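Putative lipoprotein (Bacteroides thetaiotaomicron, PDB 4Q1Z) is of unknown function but is a putative two-domain lipoprotein of the DUF4876 family, built largely from beta sheet. Local coordinates at residues Leu108-Ile113 with Gln130-Tyr135; Gly146-Asn151 with Val267-Pro272; Gly218-Phe223 with Val385-Gly390. One frame throughout, in Å; residues are numbered along the deposited sequence.

Contact 1 of 3, residues Leu108-Ile113 with Gln130-Tyr135; sequences LIFKEI and QFYEIY
A classic beta bulge interrupts the antiparallel pairing of strands 108-114 and 131-136: Lys111 and Glu112 both face Glu133. Glu133 O accepts a hydrogen bond from Lys111 N at 2.7 Å. A second, weak one reaches Glu133 O from Glu112 N at 3.4 Å, whereas Glu133 N returns a single bond to Glu112 O. Before the bulge, Ile109 and Tyr135 form a regular hydrogen-bonded pair, with Tyr135 N to Ile109 O at 2.9 Å. The extra residue shifts the register by one and turns Lys111 toward the partner strand. The Lys111 chain runs alongside Glu133, its CG turned anti to the backbone N (chi1 -172°), and Lys111 CD lies 3.7 Å from Tyr135 CD1; a bend at chi4 then brings NZ over the Glu133 carboxylate. Lys111 NZ forms a salt bridge with Glu133 OE2 at 3.2 Å, meeting it from well above the carboxylate plane. A water probably bridges Glu133 OE1 and Glu112 OE1 and, with the charges of Lys111 and Arg388, is likely to ease the nearness of the two carboxylates. The other face of the sheet is largely apolar: Ile134 CD1 sits over one face of the Phe110 ring, 3.9 Å from its centroid, while Tyr132 CB lies at that ring's edge. Leu108 CD1 packs on Ile134 CG2, and Ile113 CG2 touches Tyr132 CD2. Arg388, through its carbonyl and guanidinium, also binds Lys111 and Glu112, and Ser195 takes Glu133 OE2. Strands 195-199 and 344-347 flank the pair within the sheet, while strands 265-269 and 307-312 cover its Phe110 face.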
loop_
_atom_site.group_PDB
_atom_site.type_symbol
_atom_site.label_atom_id
_atom_site.label_comp_id
_atom_site.label_asym_id
_atom_site.label_seq_id
_atom_site.Cartn_x
_atom_site.Cartn_y
_atom_site.Cartn_z
ATOM N N LEU A 108 3.606 -0.026 3.245
ATOM C CA LEU A 108 2.151 0.102 3.265
ATOM C C LEU A 108 1.678 0.550 1.916
ATOM O O LEU A 108 1.887 1.704 1.527
ATOM C CB LEU A 108 1.728 1.057 4.384
ATOM C CG LEU A 108 0.228 1.213 4.613
ATOM C CD1 LEU A 108 -0.380 -0.055 5.152
ATOM C CD2 LEU A 108 -0.055 2.455 5.437
ATOM N N ILE A 109 1.067 -0.380 1.170
ATOM C CA ILE A 109 0.698 -0.111 -0.230
ATOM C C ILE A 109 -0.787 -0.325 -0.540
ATOM O O ILE A 109 -1.511 -0.972 0.227
ATOM C CB ILE A 109 1.599 -0.953 -1.211
ATOM C CG1 ILE A 109 1.723 -2.462 -0.850
ATOM C CG2 ILE A 109 2.983 -0.338 -1.338
ATOM C CD1 ILE A 109 0.595 -3.441 -1.352
ATOM N N PHE A 110 -1.216 0.232 -1.695
ATOM C CA PHE A 110 -2.541 0.072 -2.316
ATOM C C PHE A 110 -2.550 -1.306 -2.950
ATOM O O PHE A 110 -1.816 -1.533 -3.915
ATOM C CB PHE A 110 -2.781 1.170 -3.379
ATOM C CG PHE A 110 -3.269 2.508 -2.858
ATOM C CD1 PHE A 110 -4.576 2.659 -2.387
ATOM C CD2 PHE A 110 -2.452 3.634 -2.908
ATOM C CE1 PHE A 110 -5.029 3.900 -1.920
ATOM C CE2 PHE A 110 -2.904 4.869 -2.439
ATOM C CZ PHE A 110 -4.186 4.995 -1.943
ATOM N N LYS A 111 -3.293 -2.244 -2.379
ATOM C CA LYS A 111 -3.323 -3.634 -2.873
ATOM C C LYS A 111 -4.325 -3.826 -4.063
ATOM O O LYS A 111 -4.035 -4.525 -5.041
ATOM C CB LYS A 111 -3.683 -4.568 -1.698
ATOM C CG LYS A 111 -3.571 -6.045 -1.992
ATOM C CD LYS A 111 -3.901 -6.853 -0.748
ATOM C CE LYS A 111 -4.474 -8.203 -1.070
ATOM N NZ LYS A 111 -5.749 -8.099 -1.810
ATOM N N GLU A 112 -5.527 -3.263 -3.913
ATOM C CA GLU A 112 -6.616 -3.369 -4.868
ATOM C C GLU A 112 -7.400 -2.089 -4.812
ATOM O O GLU A 112 -7.618 -1.575 -3.708
ATOM C CB GLU A 112 -7.503 -4.591 -4.528
ATOM C CG GLU A 112 -8.677 -4.815 -5.481
ATOM C CD GLU A 112 -8.834 -6.221 -6.033
ATOM O OE1 GLU A 112 -8.123 -7.139 -5.563
ATOM O OE2 GLU A 112 -9.655 -6.397 -6.962
ATOM N N ILE A 113 -7.812 -1.567 -6.000
ATOM C CA ILE A 113 -8.607 -0.341 -6.154
ATOM C C ILE A 113 -9.724 -0.558 -7.202
ATOM O O ILE A 113 -9.459 -1.049 -8.308
ATOM C CB ILE A 113 -7.709 0.906 -6.524
ATOM C CG1 ILE A 113 -6.543 1.120 -5.510
ATOM C CG2 ILE A 113 -8.567 2.178 -6.674
ATOM C CD1 ILE A 113 -5.446 2.153 -5.919
ATOM N N GLN A 130 -17.233 2.166 -5.181
ATOM C CA GLN A 130 -15.802 2.510 -5.094
ATOM C C GLN A 130 -15.156 2.058 -3.765
ATOM O O GLN A 130 -15.741 2.261 -2.700
ATOM C CB GLN A 130 -15.585 4.034 -5.244
ATOM C CG GLN A 130 -15.940 4.598 -6.610
ATOM C CD GLN A 130 -15.472 6.034 -6.801
ATOM O OE1 GLN A 130 -15.564 6.893 -5.909
ATOM N NE2 GLN A 130 -15.007 6.339 -8.005
ATOM N N PHE A 131 -13.960 1.463 -3.828
ATOM C CA PHE A 131 -13.209 1.036 -2.651
ATOM C C PHE A 131 -11.696 1.011 -2.956
ATOM O O PHE A 131 -11.277 0.930 -4.117
ATOM C CB PHE A 131 -13.705 -0.317 -2.074
ATOM C CG PHE A 131 -13.211 -1.568 -2.766
ATOM C CD1 PHE A 131 -12.027 -2.186 -2.364
ATOM C CD2 PHE A 131 -13.918 -2.121 -3.833
ATOM C CE1 PHE A 131 -11.567 -3.346 -3.004
ATOM C CE2 PHE A 131 -13.466 -3.287 -4.462
ATOM C CZ PHE A 131 -12.301 -3.900 -4.030
ATOM N N TYR A 132 -10.896 1.089 -1.876
ATOM C CA TYR A 132 -9.433 1.166 -1.801
ATOM C C TYR A 132 -8.978 0.222 -0.730
ATOM O O TYR A 132 -9.391 0.375 0.416
ATOM C CB TYR A 132 -8.993 2.623 -1.435
ATOM C CG TYR A 132 -9.703 3.687 -2.243
ATOM C CD1 TYR A 132 -10.911 4.232 -1.807
ATOM C CD2 TYR A 132 -9.216 4.086 -3.484
ATOM C CE1 TYR A 132 -11.606 5.157 -2.578
ATOM C CE2 TYR A 132 -9.911 5.001 -4.269
ATOM C CZ TYR A 132 -11.095 5.551 -3.802
ATOM O OH TYR A 132 -11.767 6.488 -4.552
ATOM N N GLU A 133 -8.199 -0.791 -1.095
ATOM C CA GLU A 133 -7.704 -1.770 -0.142
ATOM C C GLU A 133 -6.205 -1.554 0.038
ATOM O O GLU A 133 -5.449 -1.603 -0.918
ATOM C CB GLU A 133 -8.059 -3.189 -0.571
ATOM C CG GLU A 133 -7.584 -4.256 0.395
ATOM C CD GLU A 133 -8.030 -5.675 0.097
ATOM O OE1 GLU A 133 -9.067 -5.854 -0.582
ATOM O OE2 GLU A 133 -7.329 -6.613 0.541
ATOM N N ILE A 134 -5.822 -1.251 1.280
ATOM C CA ILE A 134 -4.501 -0.942 1.837
ATOM C C ILE A 134 -3.992 -2.210 2.519
ATOM O O ILE A 134 -4.756 -2.839 3.232
ATOM C CB ILE A 134 -4.729 0.269 2.811
ATOM C CG1 ILE A 134 -4.920 1.562 2.047
ATOM C CG2 ILE A 134 -3.713 0.419 3.932
ATOM C CD1 ILE A 134 -3.942 1.692 0.905
ATOM N N TYR A 135 -2.732 -2.610 2.271
ATOM C CA TYR A 135 -2.141 -3.844 2.810
ATOM C C TYR A 135 -0.837 -3.582 3.564
ATOM O O TYR A 135 0.004 -2.800 3.109
ATOM C CB TYR A 135 -1.891 -4.831 1.645
ATOM C CG TYR A 135 -1.314 -6.200 1.983
ATOM C CD1 TYR A 135 -2.131 -7.231 2.442
ATOM C CD2 TYR A 135 0.020 -6.506 1.702
ATOM C CE1 TYR A 135 -1.619 -8.509 2.694
ATOM C CE2 TYR A 135 0.546 -7.775 1.962
ATOM C CZ TYR A 135 -0.282 -8.778 2.441
ATOM O OH TYR A 135 0.223 -10.038 2.683
HETATM O O HOH W 1 -8.153 -7.465 -2.703
#

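Contact 2 of 3, residues Gly146-Asn151 with Val267-Pro272; sequences GIYFAN and VIFRVP
Tyr148 and Phe269, which bury the most surface here, face one another as a hydrogen-bonded pair in an antiparallel beta ladder between strands 148-152 and 265-269. Their backbones are joined twice, Tyr148 N to Phe269 O at 2.8 Å and Phe269 N to Tyr148 O at 3.0 Å. On the face shared by Tyr148, Ala150 and Val267, the Phe269 ring folds back across the neighbouring strand: chi1 of 62° sets CG between its own backbone N and carbonyl carbon, which brings the ring against Tyr148 CB. Tyr148 CB stands over the centre of the Phe269 ring, 3.4 Å from its centroid, in a CH-pi contact. The two rings are tilted by only 13° but displaced, so little of one lies over the other. Ala150 CB touches the Phe269 ring at its edge, and Val267 CG2 packs on the same methyl. A leucine in place of Phe269 would probably open a gap next to Tyr148 CB and deprive Ala150 of the ring edge it rests on. Trp277 meets both aromatic rings edge-to-face, and Val178 of strand 177-180 touches them too. Beyond the last bridge the two segments stay linked through a water that donates to Gly146 O at 2.7 Å and accepts from Val271 N at 3.1 Å.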
loop_
_atom_site.group_PDB
_atom_site.type_symbol
_atom_site.label_atom_id
_atom_site.label_comp_id
_atom_site.label_asym_id
_atom_site.label_seq_id
_atom_site.Cartn_x
_atom_site.Cartn_y
_atom_site.Cartn_z
ATOM N N GLY A 146 -4.051 8.358 12.078
ATOM C CA GLY A 146 -3.643 9.648 11.537
ATOM C C GLY A 146 -2.941 9.683 10.197
ATOM O O GLY A 146 -2.451 10.752 9.810
ATOM N N ILE A 147 -2.846 8.519 9.494
ATOM C CA ILE A 147 -2.271 8.445 8.154
ATOM C C ILE A 147 -3.308 9.098 7.241
ATOM O O ILE A 147 -4.515 8.969 7.488
ATOM C CB ILE A 147 -1.888 6.996 7.747
ATOM C CG1 ILE A 147 -0.561 6.583 8.423
ATOM C CG2 ILE A 147 -1.775 6.842 6.219
ATOM C CD1 ILE A 147 -0.206 5.169 8.287
ATOM N N TYR A 148 -2.834 9.858 6.240
ATOM C CA TYR A 148 -3.684 10.592 5.319
ATOM C C TYR A 148 -3.932 9.847 4.037
ATOM O O TYR A 148 -3.109 9.043 3.613
ATOM C CB TYR A 148 -3.030 11.925 4.985
ATOM C CG TYR A 148 -2.938 12.870 6.152
ATOM C CD1 TYR A 148 -1.838 12.851 7.003
ATOM C CD2 TYR A 148 -3.953 13.787 6.414
ATOM C CE1 TYR A 148 -1.755 13.710 8.092
ATOM C CE2 TYR A 148 -3.888 14.643 7.508
ATOM C CZ TYR A 148 -2.782 14.609 8.341
ATOM O OH TYR A 148 -2.707 15.450 9.429
ATOM N N PHE A 149 -5.066 10.164 3.404
ATOM C CA PHE A 149 -5.540 9.690 2.114
ATOM C C PHE A 149 -5.953 10.886 1.315
ATOM O O PHE A 149 -6.755 11.678 1.806
ATOM C CB PHE A 149 -6.742 8.720 2.277
ATOM C CG PHE A 149 -7.279 8.185 0.971
ATOM C CD1 PHE A 149 -8.033 9.001 0.116
ATOM C CD2 PHE A 149 -7.054 6.863 0.598
ATOM C CE1 PHE A 149 -8.470 8.534 -1.125
ATOM C CE2 PHE A 149 -7.544 6.373 -0.622
ATOM C CZ PHE A 149 -8.242 7.216 -1.479
ATOM N N ALA A 150 -5.480 10.984 0.064
ATOM C CA ALA A 150 -5.861 12.052 -0.845
ATOM C C ALA A 150 -5.973 11.575 -2.304
ATOM O O ALA A 150 -5.315 10.608 -2.716
ATOM C CB ALA A 150 -4.847 13.201 -0.761
ATOM N N ASN A 151 -6.816 12.283 -3.078
ATOM C CA ASN A 151 -6.909 12.163 -4.530
ATOM C C ASN A 151 -6.286 13.451 -5.068
ATOM O O ASN A 151 -6.392 14.503 -4.431
ATOM C CB ASN A 151 -8.337 11.900 -5.051
ATOM C CG ASN A 151 -9.282 13.065 -4.973
ATOM O OD1 ASN A 151 -9.735 13.436 -3.905
ATOM N ND2 ASN A 151 -9.614 13.658 -6.109
ATOM N N VAL A 267 -3.162 8.827 -3.301
ATOM C CA VAL A 267 -1.975 8.814 -2.435
ATOM C C VAL A 267 -2.368 8.532 -0.988
ATOM O O VAL A 267 -3.407 8.993 -0.514
ATOM C CB VAL A 267 -1.072 10.102 -2.488
ATOM C CG1 VAL A 267 -0.371 10.267 -3.835
ATOM C CG2 VAL A 267 -1.831 11.366 -2.098
ATOM N N ILE A 268 -1.479 7.827 -0.274
ATOM C CA ILE A 268 -1.537 7.649 1.173
ATOM C C ILE A 268 -0.221 8.197 1.687
ATOM O O ILE A 268 0.833 7.937 1.083
ATOM C CB ILE A 268 -1.896 6.251 1.718
ATOM C CG1 ILE A 268 -1.030 5.112 1.085
ATOM C CG2 ILE A 268 -3.439 6.023 1.621
ATOM C CD1 ILE A 268 -0.980 3.838 1.866
ATOM N N PHE A 269 -0.277 9.031 2.737
ATOM C CA PHE A 269 0.936 9.678 3.242
ATOM C C PHE A 269 0.900 9.883 4.758
ATOM O O PHE A 269 -0.169 10.051 5.371
ATOM C CB PHE A 269 1.201 10.997 2.513
ATOM C CG PHE A 269 0.158 12.089 2.641
ATOM C CD1 PHE A 269 -0.960 12.111 1.803
ATOM C CD2 PHE A 269 0.338 13.152 3.541
ATOM C CE1 PHE A 269 -1.891 13.151 1.881
ATOM C CE2 PHE A 269 -0.594 14.185 3.619
ATOM C CZ PHE A 269 -1.686 14.194 2.767
ATOM N N ARG A 270 2.108 9.844 5.343
ATOM C CA ARG A 270 2.326 9.986 6.782
ATOM C C ARG A 270 3.110 11.261 7.088
ATOM O O ARG A 270 4.119 11.548 6.457
ATOM C CB ARG A 270 3.071 8.746 7.333
ATOM C CG ARG A 270 2.911 8.537 8.838
ATOM C CD ARG A 270 3.874 7.489 9.373
ATOM N NE ARG A 270 3.516 7.054 10.726
ATOM C CZ ARG A 270 3.946 7.628 11.847
ATOM N NH1 ARG A 270 4.761 8.676 11.796
ATOM N NH2 ARG A 270 3.565 7.161 13.028
ATOM N N VAL A 271 2.630 12.033 8.053
ATOM C CA VAL A 271 3.295 13.269 8.485
ATOM C C VAL A 271 4.107 12.862 9.720
ATOM O O VAL A 271 3.529 12.314 10.658
ATOM C CB VAL A 271 2.330 14.472 8.735
ATOM C CG1 VAL A 271 3.083 15.681 9.287
ATOM C CG2 VAL A 271 1.600 14.859 7.457
ATOM N N PRO A 272 5.443 13.044 9.717
ATOM C CA PRO A 272 6.252 12.607 10.873
ATOM C C PRO A 272 5.900 13.305 12.183
ATOM O O PRO A 272 5.596 14.500 12.202
ATOM C CB PRO A 272 7.696 12.950 10.465
ATOM C CG PRO A 272 7.662 13.149 9.016
ATOM C CD PRO A 272 6.293 13.654 8.681
HETATM O O HOH W 2 0.202 10.797 9.428
#

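Contact 3 of 3, residues Gly218-Phe223 with Val385-Gly390; sequences GSSSEF and VMRRNG
Charge and hydrogen bonding meet at the guanidinium group of Arg387, which reaches across to Ser220 and Glu222. Both terminal nitrogens hold Ser220, one on its hydroxyl and one on its carbonyl: Arg387 NH1 donates to Ser220 OG at 3.1 Å in an almost straight bond (176°), and Arg387 NH2 to Ser220 O at 2.7 Å. Both acceptors lie close to the guanidinium plane, although NH2 itself stands above the carbonyl plane of Ser220. Arg387 NH2 also forms a salt bridge with Glu222 OE2 at 2.7 Å, on the syn side but tilted out of the carboxylate plane. The carboxylate and guanidinium planes are nearly perpendicular, 86° apart, and the side chains approach head-on from their separate loops. A water accepts from Arg387 NE at 2.7 Å and may donate weakly to Glu222 OE1. These bonds join two irregular loops, one leading from strand 195-199 to strand 223-224 and the other following strand 378-382, so no beta ladder sets their spacing. Asn397 also donates to both Ser220 O and Glu222 OE2, which is likely to help keep these acceptors in place. Van der Waals contact comes from Met386, a selenomethionine. Its chain bends at chi3 (75°), bringing Met386 CE to 3.5 Å from Ser220 OG and 3.7 Å from Ser221 OG, while Met386 SE rests 4.0 Å from Gly218 CA. Within the first loop Ser221 OG donates to Gly218 O at 2.9 Å, and it is also hydrogen-bonded to Ser199 OG.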
loop_
_atom_site.group_PDB
_atom_site.type_symbol
_atom_site.label_atom_id
_atom_site.label_comp_id
_atom_site.label_asym_id
_atom_site.label_seq_id
_atom_site.Cartn_x
_atom_site.Cartn_y
_atom_site.Cartn_z
ATOM N N GLY A 218 -19.798 -4.127 -0.004
ATOM C CA GLY A 218 -18.857 -3.293 0.743
ATOM C C GLY A 218 -19.149 -3.122 2.221
ATOM O O GLY A 218 -18.494 -2.309 2.880
ATOM N N SER A 219 -20.104 -3.903 2.770
ATOM C CA SER A 219 -20.536 -3.764 4.168
ATOM C C SER A 219 -19.446 -4.087 5.190
ATOM O O SER A 219 -19.437 -3.441 6.238
ATOM C CB SER A 219 -21.802 -4.577 4.462
ATOM O OG SER A 219 -21.630 -5.972 4.265
ATOM N N SER A 220 -18.526 -5.045 4.894
ATOM C CA SER A 220 -17.469 -5.455 5.842
ATOM C C SER A 220 -16.204 -4.589 5.759
ATOM O O SER A 220 -15.211 -4.907 6.422
ATOM C CB SER A 220 -17.107 -6.927 5.674
ATOM O OG SER A 220 -16.528 -7.151 4.400
ATOM N N SER A 221 -16.244 -3.482 4.993
ATOM C CA SER A 221 -15.133 -2.518 4.905
ATOM C C SER A 221 -14.837 -1.998 6.295
ATOM O O SER A 221 -15.772 -1.744 7.048
ATOM C CB SER A 221 -15.496 -1.351 3.984
ATOM O OG SER A 221 -15.704 -1.730 2.633
ATOM N N GLU A 222 -13.556 -1.868 6.653
ATOM C CA GLU A 222 -13.124 -1.354 7.959
ATOM C C GLU A 222 -13.525 0.107 8.099
ATOM O O GLU A 222 -14.075 0.512 9.124
ATOM C CB GLU A 222 -11.594 -1.504 8.108
ATOM C CG GLU A 222 -11.110 -2.930 8.346
ATOM C CD GLU A 222 -11.167 -3.868 7.160
ATOM O OE1 GLU A 222 -10.892 -3.426 6.021
ATOM O OE2 GLU A 222 -11.454 -5.063 7.380
ATOM N N PHE A 223 -13.277 0.886 7.039
ATOM C CA PHE A 223 -13.551 2.319 6.982
ATOM C C PHE A 223 -14.427 2.706 5.797
ATOM O O PHE A 223 -14.618 1.926 4.864
ATOM C CB PHE A 223 -12.233 3.127 6.943
ATOM C CG PHE A 223 -11.606 3.273 8.305
ATOM C CD1 PHE A 223 -10.815 2.263 8.834
ATOM C CD2 PHE A 223 -11.889 4.375 9.099
ATOM C CE1 PHE A 223 -10.293 2.368 10.125
ATOM C CE2 PHE A 223 -11.388 4.469 10.392
ATOM C CZ PHE A 223 -10.577 3.476 10.892
ATOM N N VAL A 385 -12.345 -7.814 -6.169
ATOM C CA VAL A 385 -12.436 -8.765 -5.056
ATOM C C VAL A 385 -11.935 -8.063 -3.806
ATOM O O VAL A 385 -10.927 -7.364 -3.871
ATOM C CB VAL A 385 -11.678 -10.107 -5.320
ATOM C CG1 VAL A 385 -11.606 -10.971 -4.061
ATOM C CG2 VAL A 385 -12.325 -10.901 -6.461
HETATM N N MSE A 386 -12.644 -8.238 -2.673
HETATM C CA MSE A 386 -12.222 -7.698 -1.376
HETATM C C MSE A 386 -11.455 -8.772 -0.596
HETATM O O MSE A 386 -11.962 -9.894 -0.440
HETATM C CB MSE A 386 -13.416 -7.197 -0.576
HETATM C CG MSE A 386 -13.753 -5.751 -0.868
HETATM SE SE MSE A 386 -15.533 -5.377 -0.248
HETATM C CE MSE A 386 -15.303 -5.257 1.662
ATOM N N ARG A 387 -10.228 -8.426 -0.121
ATOM C CA ARG A 387 -9.330 -9.306 0.631
ATOM C C ARG A 387 -8.906 -10.509 -0.263
ATOM O O ARG A 387 -8.922 -11.669 0.159
ATOM C CB ARG A 387 -9.958 -9.748 1.979
ATOM C CG ARG A 387 -10.147 -8.594 2.967
ATOM C CD ARG A 387 -10.900 -9.005 4.213
ATOM N NE ARG A 387 -11.414 -7.831 4.917
ATOM C CZ ARG A 387 -12.682 -7.434 4.908
ATOM N NH1 ARG A 387 -13.604 -8.152 4.284
ATOM N NH2 ARG A 387 -13.044 -6.334 5.557
ATOM N N ARG A 388 -8.513 -10.205 -1.511
ATOM C CA ARG A 388 -8.040 -11.193 -2.480
ATOM C C ARG A 388 -6.737 -11.820 -1.962
ATOM O O ARG A 388 -6.000 -11.158 -1.223
ATOM C CB ARG A 388 -7.828 -10.532 -3.863
ATOM C CG ARG A 388 -7.636 -11.520 -5.018
ATOM C CD ARG A 388 -7.039 -10.883 -6.253
ATOM N NE ARG A 388 -7.887 -9.818 -6.785
ATOM C CZ ARG A 388 -8.838 -9.987 -7.699
ATOM N NH1 ARG A 388 -9.081 -11.194 -8.202
ATOM N NH2 ARG A 388 -9.548 -8.954 -8.122
ATOM N N ASN A 389 -6.470 -13.096 -2.339
ATOM C CA ASN A 389 -5.294 -13.899 -1.954
ATOM C C ASN A 389 -5.135 -13.968 -0.435
ATOM O O ASN A 389 -4.023 -13.795 0.073
ATOM C CB ASN A 389 -3.977 -13.387 -2.587
ATOM C CG ASN A 389 -4.049 -12.959 -4.018
ATOM O OD1 ASN A 389 -4.645 -13.623 -4.869
ATOM N ND2 ASN A 389 -3.383 -11.856 -4.320
ATOM N N GLY A 390 -6.247 -14.193 0.261
ATOM C CA GLY A 390 -6.294 -14.347 1.706
ATOM C C GLY A 390 -5.762 -13.213 2.554
ATOM O O GLY A 390 -5.128 -13.468 3.575
HETATM O O HOH W 3 -9.349 -6.042 5.086
#

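How the contacts relate
Contacts 1 and 2 are buried strand pairings within one mixed sheet, whereas contact 3 is a partly buried meeting of loops. The sheet curls so that the apolar sides of the two ladders meet: Phe110 touches Phe149 and Ile268, and Ile134 packs on Ile268. The polar side of contact 1 looks instead toward contact 3, whose loop 385-390 supplies charged and backbone partners to Glu112 and Glu133. Chemistry follows place: contact 2 relies on backbone bonds and aromatic packing, contact 3 on charge and side-chain hydrogen bonds, and contact 1 combines both. Contacts 2 and 3 do not touch, their nearest atoms being about 8 Å apart.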